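Side-chain contact in 3-oxosteroid 1-dehydrogenase (Sterolibacterium denitrificans, PDB 7P18), which probably catalyses the FAD-dependent 1,2-dehydrogenation of 3-oxosteroids, turning them into 3-oxo-Delta(1)-steroids as electrons pass to an acceptor: residues A[282-285]-A[286-290]. Residues are numbered along the deposited sequence; the frame is centred on the assembly and turned at random.
Sequences QYLP and KPTNA
Leu284 and Thr288 meet across the tight side of the turn that follows helix 277-283, where the chain leaving the helix doubles back beside it through a cis peptide bond before Pro287. The turn illustrates how a lysine from the following loop can fold back to bond carbonyl oxygens in and just after the last turn of a helix. Leu284, the first residue to abandon helical backbone angles, is buried, and its CD1 approaches Thr288 OG1 to 3.9 Å, the two side chains crossing at about a right angle. Thr288 CB lies 3.4 Å from the carbonyl oxygen of Pro285. With OG1 anti to its own backbone nitrogen, the Thr288 hydroxyl reaches the water that joins the two limbs: this water donates to Pro285 O at 2.7 Å and lies 2.8 Å from Thr288 OG1. Arg280 NE, on the preceding helix, hydrogen-bonds the same hydroxyl, so the threonine hydroxyl is bonded to both the water and the arginine, with the leucine methyl group packed beside it. Beyond it, Pro285 and Pro287 lean on helix 363-377 through Tyr371 and His374, joining the turn to a neighbouring part of the flavoprotein fold; the FAD is about 13 Å from the side chain of Leu284.

The other side is looser and faces solvent. Here Lys286, an exposed residue, folds its chain back over the turn, bent at chi2 (63°) and chi3 (61°), which brings CE to 3.4 Å from Leu284 O. Its ammonium group also bonds to Glu281 O, so one charged end serves one carbonyl in the last turn of the helix and one just after it. The bond to Leu284 is nearly linear at the acceptor: Lys286 NZ stands 2.8 Å from Leu284 O, with a C=O...N angle of 173°.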
loop_
_atom_site.group_PDB
_atom_site.type_symbol
_atom_site.label_atom_id
_atom_site.label_comp_id
_atom_site.label_asym_id
_atom_site.label_seq_id
_atom_site.Cartn_x
_atom_site.Cartn_y
_atom_site.Cartn_z
ATOM N N GLN A 282 -1.266 -8.030 -20.799
ATOM C CA GLN A 282 -0.237 -7.455 -21.724
ATOM C C GLN A 282 1.126 -7.392 -21.001
ATOM O O GLN A 282 2.167 -7.659 -21.627
ATOM C CB GLN A 282 -0.720 -6.100 -22.211
ATOM C CG GLN A 282 0.270 -5.428 -23.174
ATOM C CD GLN A 282 -0.265 -4.146 -23.756
ATOM O OE1 GLN A 282 -1.371 -3.718 -23.461
ATOM N NE2 GLN A 282 0.556 -3.480 -24.540
ATOM N N TYR A 283 1.160 -7.030 -19.722
ATOM C CA TYR A 283 2.419 -6.561 -19.090
ATOM C C TYR A 283 2.903 -7.469 -17.957
ATOM O O TYR A 283 4.141 -7.666 -17.854
ATOM C CB TYR A 283 2.208 -5.142 -18.577
ATOM C CG TYR A 283 2.072 -4.093 -19.655
ATOM C CD1 TYR A 283 3.124 -3.810 -20.513
ATOM C CD2 TYR A 283 0.905 -3.373 -19.805
ATOM C CE1 TYR A 283 3.013 -2.815 -21.476
ATOM C CE2 TYR A 283 0.768 -2.387 -20.774
ATOM C CZ TYR A 283 1.837 -2.106 -21.605
ATOM O OH TYR A 283 1.698 -1.149 -22.576
ATOM N N LEU A 284 2.000 -7.978 -17.120
ATOM C CA LEU A 284 2.354 -8.701 -15.861
ATOM C C LEU A 284 2.594 -10.182 -16.096
ATOM O O LEU A 284 2.156 -10.759 -17.097
ATOM C CB LEU A 284 1.227 -8.492 -14.852
ATOM C CG LEU A 284 0.974 -7.053 -14.415
ATOM C CD1 LEU A 284 -0.143 -7.024 -13.383
ATOM C CD2 LEU A 284 2.232 -6.373 -13.857
ATOM N N PRO A 285 3.333 -10.862 -15.194
ATOM C CA PRO A 285 3.499 -12.296 -15.306
ATOM C C PRO A 285 2.155 -13.014 -15.165
ATOM O O PRO A 285 1.254 -12.571 -14.497
ATOM C CB PRO A 285 4.503 -12.706 -14.222
ATOM C CG PRO A 285 4.450 -11.552 -13.231
ATOM C CD PRO A 285 4.123 -10.317 -14.074
ATOM N N LYS A 286 2.009 -14.091 -15.947
ATOM C CA LYS A 286 0.832 -14.987 -15.854
ATOM C C LYS A 286 1.159 -16.093 -14.862
ATOM O O LYS A 286 2.301 -16.528 -14.776
ATOM C CB LYS A 286 0.476 -15.545 -17.243
ATOM C CG LYS A 286 -0.568 -14.730 -17.980
ATOM C CD LYS A 286 -0.162 -13.311 -18.317
ATOM C CE LYS A 286 1.051 -13.229 -19.216
ATOM N NZ LYS A 286 1.347 -11.817 -19.545
ATOM N N PRO A 287 0.164 -16.660 -14.145
ATOM C CA PRO A 287 -1.223 -16.222 -14.242
ATOM C C PRO A 287 -1.455 -14.898 -13.520
ATOM O O PRO A 287 -0.789 -14.635 -12.549
ATOM C CB PRO A 287 -2.014 -17.300 -13.490
ATOM C CG PRO A 287 -0.996 -17.922 -12.569
ATOM C CD PRO A 287 0.330 -17.821 -13.260
ATOM N N THR A 288 -2.435 -14.138 -13.979
ATOM C CA THR A 288 -2.741 -12.786 -13.467
ATOM C C THR A 288 -4.240 -12.637 -13.427
ATOM O O THR A 288 -4.905 -13.092 -14.354
ATOM C CB THR A 288 -2.029 -11.703 -14.276
ATOM O OG1 THR A 288 -2.043 -10.454 -13.567
ATOM C CG2 THR A 288 -2.628 -11.491 -15.649
ATOM N N ASN A 289 -4.753 -12.039 -12.370
ATOM C CA ASN A 289 -6.193 -11.813 -12.210
ATOM C C ASN A 289 -6.428 -10.570 -11.383
ATOM O O ASN A 289 -5.947 -10.522 -10.228
ATOM C CB ASN A 289 -6.846 -13.062 -11.620
ATOM C CG ASN A 289 -8.331 -13.059 -11.851
ATOM O OD1 ASN A 289 -8.972 -12.046 -11.720
ATOM N ND2 ASN A 289 -8.878 -14.214 -12.209
ATOM N N ALA A 290 -7.148 -9.603 -11.961
ATOM C CA ALA A 290 -7.529 -8.366 -11.275
ATOM C C ALA A 290 -8.298 -8.697 -9.982
ATOM O O ALA A 290 -8.187 -7.919 -9.037
ATOM C CB ALA A 290 -8.326 -7.479 -12.192
HETATM O O HOH W 1 0.468 -10.850 -12.506
#